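Local coordinates for histone-lysine N-methyltransferase, H3 lysine-9 specific SUVH6 (Arabidopsis thaliana, PDB 6A5K), which transfers methyl groups from S-adenosylmethionine to a lysine of histone H3 and probably reads DNA methylation outside CG sites through its SRA domain, at residues 152-157 against 211-216; 461-466 against 476-481; 191-196 against 226-231. The protein carries 1 engineered substitution. All blocks are in the same frame, centred on the assembly; numbering follows the deposited sequence.

Interaction 1 (152-157 against 211-216); sequences QKLITG and NVFKFQ
Gln152 grips the start of strand 211-216 at two points, once through its backbone and once through its side chain. Its backbone N donates to Asn211 O at 3.0 Å, while its side-chain OE1 accepts the backbone N-H of Phe213, also 3.0 Å away. Both bonds are almost straight at the hydrogen, but in each the donor stands well above the plane of the accepting carbonyl, by 49° at OE1. The Gln152 side chain, extended beyond CG, runs obliquely across Val212: its amide carbon CD lies 3.7 Å from Val212 CA, and NE2 rests against Val212 CG1 before making a weak hydrogen bond to Gly131 O. With an alanine here, the Phe213 N-H is likely to lose this acceptor, and a gap would open beside Val212. The second main group is the Phe213 ring. Its CG lies anti to the carbonyl carbon (chi1 -67°), which swings the ring along the loop, and CD1 then meets Gln152 CB at 3.6 Å. Farther out, CE1 lies 3.4 Å from Lys153 C, so the ring packs against the main chain as well as against side chains. Leu154 approaches at about a right angle and places CD1 over one ring face, 4.2 Å from the centroid, a CH-pi contact displaced toward the rim. Leu154 itself is the centre of an inverse gamma turn, closed by a weak bond from Ile155 N to Lys153 O, and its side chain also touches Tyr201 and Leu159. Asn211 turns its OD1 to Gln203 on the adjoining strand. The contact thus fastens the loop leading into helix 156-167 to a strand of the curved sheet of the SAD/SRA domain, with a glutamine side-chain oxygen taking a strand N-H.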
loop_
_atom_site.group_PDB
_atom_site.type_symbol
_atom_site.label_atom_id
_atom_site.label_comp_id
_atom_site.label_asym_id
_atom_site.label_seq_id
_atom_site.Cartn_x
_atom_site.Cartn_y
_atom_site.Cartn_z
ATOM N N GLN A 152 8.571 19.363 -33.306
ATOM C CA GLN A 152 7.296 18.728 -33.017
ATOM C C GLN A 152 6.237 19.285 -33.961
ATOM O O GLN A 152 6.307 20.443 -34.380
ATOM C CB GLN A 152 6.895 18.937 -31.557
ATOM C CG GLN A 152 7.862 18.305 -30.566
ATOM C CD GLN A 152 7.339 18.331 -29.148
ATOM O OE1 GLN A 152 6.346 18.997 -28.852
ATOM N NE2 GLN A 152 7.998 17.592 -28.260
ATOM N N LYS A 153 5.271 18.447 -34.316
ATOM C CA LYS A 153 4.194 18.844 -35.211
ATOM C C LYS A 153 2.879 18.879 -34.448
ATOM O O LYS A 153 2.715 18.168 -33.453
ATOM C CB LYS A 153 4.089 17.879 -36.392
ATOM C CG LYS A 153 4.631 18.409 -37.719
ATOM C CD LYS A 153 5.699 19.471 -37.531
ATOM C CE LYS A 153 6.135 20.041 -38.872
ATOM N NZ LYS A 153 7.315 20.940 -38.744
ATOM N N LEU A 154 1.943 19.706 -34.899
ATOM C CA LEU A 154 0.623 19.720 -34.285
ATOM C C LEU A 154 -0.242 18.625 -34.905
ATOM O O LEU A 154 -1.162 18.893 -35.682
ATOM C CB LEU A 154 -0.041 21.090 -34.427
ATOM C CG LEU A 154 -1.169 21.301 -33.413
ATOM C CD1 LEU A 154 -0.610 21.317 -31.994
ATOM C CD2 LEU A 154 -1.946 22.575 -33.708
ATOM N N ILE A 155 0.086 17.385 -34.554
ATOM C CA ILE A 155 -0.641 16.208 -35.012
ATOM C C ILE A 155 -0.900 15.291 -33.826
ATOM O O ILE A 155 -0.396 15.539 -32.730
ATOM C CB ILE A 155 0.141 15.431 -36.091
ATOM C CG1 ILE A 155 1.534 15.071 -35.567
ATOM C CG2 ILE A 155 0.253 16.245 -37.365
ATOM C CD1 ILE A 155 2.354 14.229 -36.522
ATOM N N THR A 156 -1.680 14.236 -34.057
ATOM C CA THR A 156 -1.985 13.210 -33.052
ATOM C C THR A 156 -2.215 13.763 -31.638
ATOM O O THR A 156 -3.126 14.563 -31.418
ATOM C CB THR A 156 -0.869 12.141 -33.000
ATOM O OG1 THR A 156 0.397 12.770 -32.768
ATOM C CG2 THR A 156 -0.805 11.374 -34.313
ATOM N N GLY A 157 -1.387 13.334 -30.688
ATOM C CA GLY A 157 -1.525 13.747 -29.299
ATOM C C GLY A 157 -1.483 15.247 -29.059
ATOM O O GLY A 157 -2.332 15.804 -28.356
ATOM N N ASN A 211 12.271 22.505 -31.947
ATOM C CA ASN A 211 10.965 23.079 -31.643
ATOM C C ASN A 211 10.029 22.161 -30.846
ATOM O O ASN A 211 9.872 20.990 -31.189
ATOM C CB ASN A 211 10.313 23.474 -32.963
ATOM C CG ASN A 211 9.310 24.577 -32.814
ATOM O OD1 ASN A 211 8.246 24.367 -32.247
ATOM N ND2 ASN A 211 9.634 25.761 -33.330
ATOM N N VAL A 212 9.405 22.686 -29.789
ATOM C CA VAL A 212 8.453 21.901 -28.999
ATOM C C VAL A 212 7.173 22.662 -28.635
ATOM O O VAL A 212 7.157 23.890 -28.559
ATOM C CB VAL A 212 9.084 21.391 -27.678
ATOM C CG1 VAL A 212 10.282 20.491 -27.957
ATOM C CG2 VAL A 212 9.472 22.560 -26.779
ATOM N N PHE A 213 6.105 21.912 -28.394
ATOM C CA PHE A 213 4.848 22.484 -27.926
ATOM C C PHE A 213 4.732 22.402 -26.411
ATOM O O PHE A 213 5.106 21.398 -25.804
ATOM C CB PHE A 213 3.651 21.777 -28.572
ATOM C CG PHE A 213 3.547 22.001 -30.048
ATOM C CD1 PHE A 213 4.100 21.099 -30.944
ATOM C CD2 PHE A 213 2.903 23.122 -30.544
ATOM C CE1 PHE A 213 4.005 21.312 -32.308
ATOM C CE2 PHE A 213 2.807 23.341 -31.910
ATOM C CZ PHE A 213 3.358 22.435 -32.791
ATOM N N LYS A 214 4.206 23.463 -25.809
ATOM C CA LYS A 214 3.941 23.481 -24.379
ATOM C C LYS A 214 2.491 23.889 -24.137
ATOM O O LYS A 214 1.937 24.697 -24.877
ATOM C CB LYS A 214 4.899 24.429 -23.660
ATOM C CG LYS A 214 6.361 24.025 -23.785
ATOM C CD LYS A 214 7.091 24.159 -22.462
ATOM C CE LYS A 214 8.508 23.621 -22.561
ATOM N NZ LYS A 214 9.178 23.571 -21.229
ATOM N N PHE A 215 1.889 23.322 -23.097
ATOM C CA PHE A 215 0.469 23.496 -22.808
ATOM C C PHE A 215 0.303 23.926 -21.357
ATOM O O PHE A 215 0.990 23.413 -20.478
ATOM C CB PHE A 215 -0.308 22.189 -23.057
ATOM C CG PHE A 215 -0.171 21.649 -24.457
ATOM C CD1 PHE A 215 0.944 20.903 -24.824
ATOM C CD2 PHE A 215 -1.167 21.867 -25.400
ATOM C CE1 PHE A 215 1.069 20.399 -26.109
ATOM C CE2 PHE A 215 -1.053 21.366 -26.687
ATOM C CZ PHE A 215 0.070 20.634 -27.044
ATOM N N GLN A 216 -0.603 24.861 -21.094
ATOM C CA GLN A 216 -0.926 25.190 -19.712
ATOM C C GLN A 216 -2.276 24.596 -19.340
ATOM O O GLN A 216 -3.266 24.827 -20.021
ATOM C CB GLN A 216 -0.935 26.706 -19.485
ATOM C CG GLN A 216 -1.446 27.104 -18.110
ATOM C CD GLN A 216 -1.325 28.587 -17.855
ATOM O OE1 GLN A 216 -0.222 29.124 -17.792
ATOM N NE2 GLN A 216 -2.458 29.258 -17.708
#

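Interaction 2 (461-466 against 476-481); sequences LYAQNV and PHVMFF
Strands 461-466 and 477-481 pair antiparallel as the two arms of a beta hairpin in the SET domain, their axes 4.5 Å apart at closest approach and their directions 144° apart. Three hydrogen-bonded pairs, Tyr462 with Phe481, Gln464 with Met479 and Val466 with His477, alternate with two non-hydrogen-bonded ones. Each of the three is closed by two backbone bonds, of which Gln464 N to Met479 O, 2.8 Å long, is strongly bent. On the face of Tyr462, Gln464 and Val466, Tyr462 CG sits between the backbone N and the carbonyl carbon (chi1 58°), which lays the ring over Phe481, whose CB is 4.1 Å from the ring centroid. The Phe481 ring meets Gln464 CB through CD1, while Val466 CG2 packs on Met479 CG, this residue being selenomethionine. On the other face Ala463 CB touches both Val478 CG1 and Phe480 CE1; Phe403 also touches Ala463 and Val478. Strands 328-330 and 378-381 flank the hairpin, and the Phe480 side chain is about 9 Å from the bound S-adenosylmethionine. The Gln464 chain bends at chi2 (61°), and its NE2, besides bonding to Lys326 O, donates to Asn465 O at 3.0 Å.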
loop_
_atom_site.group_PDB
_atom_site.type_symbol
_atom_site.label_atom_id
_atom_site.label_comp_id
_atom_site.label_asym_id
_atom_site.label_seq_id
_atom_site.Cartn_x
_atom_site.Cartn_y
_atom_site.Cartn_z
ATOM N N LEU A 461 -4.422 -2.715 4.758
ATOM C CA LEU A 461 -3.462 -3.564 5.470
ATOM C C LEU A 461 -4.050 -4.935 5.759
ATOM O O LEU A 461 -5.263 -5.101 5.797
ATOM C CB LEU A 461 -3.027 -2.941 6.806
ATOM C CG LEU A 461 -2.420 -1.539 6.908
ATOM C CD1 LEU A 461 -1.887 -1.303 8.331
ATOM C CD2 LEU A 461 -1.331 -1.306 5.875
ATOM N N TYR A 462 -3.184 -5.918 5.977
ATOM C CA TYR A 462 -3.638 -7.170 6.565
ATOM C C TYR A 462 -2.657 -7.644 7.621
ATOM O O TYR A 462 -1.474 -7.264 7.610
ATOM C CB TYR A 462 -3.829 -8.267 5.506
ATOM C CG TYR A 462 -2.598 -8.601 4.696
ATOM C CD1 TYR A 462 -2.338 -7.944 3.503
ATOM C CD2 TYR A 462 -1.700 -9.591 5.114
ATOM C CE1 TYR A 462 -1.221 -8.246 2.743
ATOM C CE2 TYR A 462 -0.574 -9.896 4.355
ATOM C CZ TYR A 462 -0.342 -9.217 3.170
ATOM O OH TYR A 462 0.761 -9.506 2.383
ATOM N N ALA A 463 -3.162 -8.489 8.516
ATOM C CA ALA A 463 -2.356 -9.096 9.571
ATOM C C ALA A 463 -1.698 -10.375 9.067
ATOM O O ALA A 463 -2.307 -11.165 8.344
ATOM C CB ALA A 463 -3.210 -9.385 10.808
ATOM N N GLN A 464 -0.445 -10.560 9.456
ATOM C CA GLN A 464 0.370 -11.674 9.011
ATOM C C GLN A 464 1.111 -12.249 10.209
ATOM O O GLN A 464 1.859 -11.536 10.888
ATOM C CB GLN A 464 1.363 -11.223 7.941
ATOM C CG GLN A 464 2.344 -12.296 7.489
ATOM C CD GLN A 464 1.631 -13.490 6.877
ATOM O OE1 GLN A 464 0.917 -13.357 5.878
ATOM N NE2 GLN A 464 1.808 -14.667 7.483
ATOM N N ASN A 465 0.898 -13.533 10.471
ATOM C CA ASN A 465 1.601 -14.211 11.556
ATOM C C ASN A 465 3.054 -14.463 11.177
ATOM O O ASN A 465 3.331 -14.982 10.095
ATOM C CB ASN A 465 0.914 -15.533 11.904
ATOM C CG ASN A 465 -0.418 -15.333 12.608
ATOM O OD1 ASN A 465 -0.709 -14.254 13.116
ATOM N ND2 ASN A 465 -1.229 -16.383 12.649
ATOM N N VAL A 466 3.974 -14.085 12.065
ATOM C CA VAL A 466 5.406 -14.282 11.831
ATOM C C VAL A 466 6.075 -14.906 13.055
ATOM O O VAL A 466 5.806 -14.516 14.190
ATOM C CB VAL A 466 6.127 -12.950 11.473
ATOM C CG1 VAL A 466 7.636 -13.175 11.275
ATOM C CG2 VAL A 466 5.531 -12.335 10.209
ATOM N N PRO A 476 2.196 -16.394 17.613
ATOM C CA PRO A 476 3.042 -15.735 16.621
ATOM C C PRO A 476 3.011 -14.222 16.789
ATOM O O PRO A 476 2.084 -13.681 17.408
ATOM C CB PRO A 476 2.409 -16.154 15.295
ATOM C CG PRO A 476 0.961 -16.329 15.630
ATOM C CD PRO A 476 0.961 -16.930 17.014
ATOM N N HIS A 477 4.030 -13.551 16.264
ATOM C CA HIS A 477 4.006 -12.102 16.144
ATOM C C HIS A 477 2.930 -11.710 15.141
ATOM O O HIS A 477 2.803 -12.337 14.088
ATOM C CB HIS A 477 5.366 -11.563 15.698
ATOM C CG HIS A 477 6.461 -11.797 16.686
ATOM N ND1 HIS A 477 6.729 -10.928 17.721
ATOM C CD2 HIS A 477 7.358 -12.807 16.802
ATOM C CE1 HIS A 477 7.740 -11.394 18.435
ATOM N NE2 HIS A 477 8.137 -12.534 17.897
ATOM N N VAL A 478 2.155 -10.678 15.465
ATOM C CA VAL A 478 1.157 -10.176 14.521
ATOM C C VAL A 478 1.742 -8.968 13.794
ATOM O O VAL A 478 1.926 -7.904 14.385
ATOM C CB VAL A 478 -0.161 -9.826 15.238
ATOM C CG1 VAL A 478 -1.136 -9.115 14.298
ATOM C CG2 VAL A 478 -0.788 -11.106 15.812
HETATM N N MSE A 479 2.065 -9.151 12.516
HETATM C CA MSE A 479 2.753 -8.127 11.735
HETATM C C MSE A 479 1.845 -7.604 10.633
HETATM O O MSE A 479 1.315 -8.392 9.854
HETATM C CB MSE A 479 4.032 -8.699 11.115
HETATM C CG MSE A 479 4.936 -9.430 12.120
HETATM SE SE MSE A 479 5.524 -8.206 13.501
HETATM C CE MSE A 479 7.256 -9.002 13.943
ATOM N N PHE A 480 1.679 -6.289 10.538
ATOM C CA PHE A 480 0.842 -5.737 9.473
ATOM C C PHE A 480 1.620 -5.433 8.196
ATOM O O PHE A 480 2.736 -4.907 8.245
ATOM C CB PHE A 480 0.136 -4.475 9.962
ATOM C CG PHE A 480 -0.772 -4.720 11.117
ATOM C CD1 PHE A 480 -2.003 -5.322 10.921
ATOM C CD2 PHE A 480 -0.397 -4.366 12.404
ATOM C CE1 PHE A 480 -2.851 -5.557 11.983
ATOM C CE2 PHE A 480 -1.236 -4.608 13.469
ATOM C CZ PHE A 480 -2.464 -5.200 13.258
ATOM N N PHE A 481 1.010 -5.767 7.058
ATOM C CA PHE A 481 1.580 -5.513 5.735
ATOM C C PHE A 481 0.595 -4.736 4.852
ATOM O O PHE A 481 -0.615 -4.939 4.940
ATOM C CB PHE A 481 1.936 -6.827 5.027
ATOM C CG PHE A 481 3.160 -7.509 5.570
ATOM C CD1 PHE A 481 3.069 -8.360 6.667
ATOM C CD2 PHE A 481 4.395 -7.318 4.969
ATOM C CE1 PHE A 481 4.194 -8.994 7.166
ATOM C CE2 PHE A 481 5.528 -7.955 5.467
ATOM C CZ PHE A 481 5.426 -8.791 6.553
#

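Interaction 3 (191-196 against 226-231); sequences VYDGLY and LSWVEV
Asp193 meets the start of helix 227-231 through carbon contacts and two waters. Its CB lies 3.6 Å from Leu226 CD2, and that methyl also reaches CG of the carboxylate and the backbone O of Asp193. At the tip, OD1 accepts from both waters, 2.6 Å from water 1 and 2.7 Å from water 2. Water 1 donates in turn to Ser227 OG, set between its backbone N and carbonyl carbon (chi1 65°), and takes the Trp228 N-H; water 2 accepts from Ser227 N at 3.0 Å. OD1 is therefore joined through water to N-H groups of the first helical turn, which would probably stabilise its negative charge. OD2 lies near the plane of the Trp228 ring at its edge, 4.1 Å from CD1, and is held by a salt bridge from Arg175. The side chains of Tyr196 and Leu226, the latter at the N-cap position, approach each other from opposite directions, Tyr196 OH ending 3.6 Å from Leu226 CD2, while Val191 CG1 touches Ser227 OG. The pairing thus sets the N-terminal end of helix 227-234 beside strand 190-205 of the SRA sheet, with strand 171-176 supplying Arg175 and strand 211-219 Arg219, which touches Leu226.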
loop_
_atom_site.group_PDB
_atom_site.type_symbol
_atom_site.label_atom_id
_atom_site.label_comp_id
_atom_site.label_asym_id
_atom_site.label_seq_id
_atom_site.Cartn_x
_atom_site.Cartn_y
_atom_site.Cartn_z
ATOM N N VAL A 191 1.084 9.231 -9.855
ATOM C CA VAL A 191 -0.041 9.641 -9.022
ATOM C C VAL A 191 -1.154 10.256 -9.863
ATOM O O VAL A 191 -0.904 11.149 -10.679
ATOM C CB VAL A 191 0.405 10.664 -7.948
ATOM C CG1 VAL A 191 -0.755 11.036 -7.036
ATOM C CG2 VAL A 191 1.569 10.111 -7.139
ATOM N N TYR A 192 -2.384 9.780 -9.670
ATOM C CA TYR A 192 -3.546 10.401 -10.302
ATOM C C TYR A 192 -3.918 11.710 -9.594
ATOM O O TYR A 192 -4.394 11.694 -8.453
ATOM C CB TYR A 192 -4.745 9.446 -10.309
ATOM C CG TYR A 192 -5.974 10.086 -10.916
ATOM C CD1 TYR A 192 -5.882 10.808 -12.102
ATOM C CD2 TYR A 192 -7.207 10.004 -10.291
ATOM C CE1 TYR A 192 -6.988 11.415 -12.656
ATOM C CE2 TYR A 192 -8.330 10.604 -10.845
ATOM C CZ TYR A 192 -8.210 11.305 -12.024
ATOM O OH TYR A 192 -9.310 11.908 -12.574
ATOM N N ASP A 193 -3.712 12.839 -10.273
ATOM C CA ASP A 193 -3.907 14.147 -9.649
ATOM C C ASP A 193 -5.239 14.799 -10.019
ATOM O O ASP A 193 -5.536 15.916 -9.585
ATOM C CB ASP A 193 -2.750 15.084 -10.004
ATOM C CG ASP A 193 -1.576 14.947 -9.042
ATOM O OD1 ASP A 193 -1.750 14.336 -7.960
ATOM O OD2 ASP A 193 -0.481 15.451 -9.366
ATOM N N GLY A 194 -6.047 14.093 -10.801
ATOM C CA GLY A 194 -7.396 14.544 -11.086
ATOM C C GLY A 194 -7.602 15.156 -12.460
ATOM O O GLY A 194 -6.814 14.946 -13.389
ATOM N N LEU A 195 -8.679 15.928 -12.574
ATOM C CA LEU A 195 -9.116 16.471 -13.850
ATOM C C LEU A 195 -8.693 17.918 -14.038
ATOM O O LEU A 195 -8.788 18.732 -13.119
ATOM C CB LEU A 195 -10.636 16.360 -13.979
ATOM C CG LEU A 195 -11.212 14.945 -13.919
ATOM C CD1 LEU A 195 -12.725 14.991 -14.077
ATOM C CD2 LEU A 195 -10.590 14.073 -14.985
ATOM N N TYR A 196 -8.226 18.223 -15.245
ATOM C CA TYR A 196 -7.741 19.552 -15.587
ATOM C C TYR A 196 -8.394 20.036 -16.878
ATOM O O TYR A 196 -8.903 19.234 -17.665
ATOM C CB TYR A 196 -6.218 19.554 -15.763
ATOM C CG TYR A 196 -5.403 19.448 -14.489
ATOM C CD1 TYR A 196 -4.537 20.469 -14.117
ATOM C CD2 TYR A 196 -5.483 18.320 -13.672
ATOM C CE1 TYR A 196 -3.777 20.382 -12.960
ATOM C CE2 TYR A 196 -4.728 18.222 -12.514
ATOM C CZ TYR A 196 -3.877 19.251 -12.164
ATOM O OH TYR A 196 -3.125 19.161 -11.012
ATOM N N LEU A 226 -4.697 17.949 -3.934
ATOM C CA LEU A 226 -3.536 17.236 -4.445
ATOM C C LEU A 226 -2.756 16.634 -3.281
ATOM O O LEU A 226 -2.568 17.289 -2.253
ATOM C CB LEU A 226 -2.645 18.185 -5.254
ATOM C CG LEU A 226 -3.301 18.798 -6.497
ATOM C CD1 LEU A 226 -2.631 20.110 -6.861
ATOM C CD2 LEU A 226 -3.236 17.820 -7.671
ATOM N N SER A 227 -2.303 15.392 -3.430
ATOM C CA SER A 227 -1.598 14.745 -2.330
ATOM C C SER A 227 -0.248 15.424 -2.077
ATOM O O SER A 227 0.218 15.461 -0.938
ATOM C CB SER A 227 -1.418 13.237 -2.588
ATOM O OG SER A 227 -0.581 12.968 -3.702
ATOM N N TRP A 228 0.367 15.996 -3.112
ATOM C CA TRP A 228 1.671 16.628 -2.898
ATOM C C TRP A 228 1.498 17.922 -2.102
ATOM O O TRP A 228 2.389 18.327 -1.355
ATOM C CB TRP A 228 2.417 16.877 -4.225
ATOM C CG TRP A 228 1.842 17.909 -5.176
ATOM C CD1 TRP A 228 1.087 17.668 -6.283
ATOM C CD2 TRP A 228 2.037 19.333 -5.127
ATOM N NE1 TRP A 228 0.778 18.856 -6.917
ATOM C CE2 TRP A 228 1.348 19.889 -6.223
ATOM C CE3 TRP A 228 2.713 20.189 -4.252
ATOM C CZ2 TRP A 228 1.313 21.264 -6.465
ATOM C CZ3 TRP A 228 2.683 21.554 -4.496
ATOM C CH2 TRP A 228 1.987 22.076 -5.594
ATOM N N VAL A 229 0.338 18.550 -2.241
ATOM C CA VAL A 229 0.027 19.736 -1.448
ATOM C C VAL A 229 -0.179 19.349 0.016
ATOM O O VAL A 229 0.321 20.021 0.932
ATOM C CB VAL A 229 -1.219 20.458 -1.996
ATOM C CG1 VAL A 229 -1.724 21.510 -1.012
ATOM C CG2 VAL A 229 -0.906 21.077 -3.350
ATOM N N GLU A 230 -0.899 18.253 0.239
ATOM C CA GLU A 230 -1.124 17.763 1.595
ATOM C C GLU A 230 0.196 17.403 2.273
ATOM O O GLU A 230 0.409 17.698 3.454
ATOM C CB GLU A 230 -2.059 16.548 1.588
ATOM C CG GLU A 230 -3.505 16.843 1.191
ATOM C CD GLU A 230 -4.244 17.760 2.162
ATOM O OE1 GLU A 230 -3.664 18.170 3.193
ATOM O OE2 GLU A 230 -5.427 18.061 1.896
ATOM N N VAL A 231 1.082 16.765 1.516
ATOM C CA VAL A 231 2.388 16.376 2.042
ATOM C C VAL A 231 3.208 17.624 2.380
ATOM O O VAL A 231 3.806 17.732 3.465
ATOM C CB VAL A 231 3.151 15.486 1.035
ATOM C CG1 VAL A 231 4.606 15.341 1.438
ATOM C CG2 VAL A 231 2.488 14.113 0.931
HETATM O O HOH W 1 -0.158 14.566 -5.890
HETATM O O HOH W 2 -3.292 13.800 -5.823
#

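Overall arrangement
Interactions 1 and 3 share the mixed SRA sheet, where strands 211-219 and 190-205 are antiparallel neighbours. Their centres are 24 Å apart and their nearest atoms about 7 Å, and their segments alternate along the chain: 152-157, 191-196, 211-216, then 226-231. One ties the loop before helix 156-167 to the sheet, the other the helix following strand 211-219. Interaction 2 comes later in sequence, in the SET domain, across the centre of the chain from both; its centre is 50 Å from that of interaction 1 and 31 Å from that of interaction 3. The contacts thus sample two separate modules, consistent with DNA-methylation recognition and histone methylation residing in different parts of one chain.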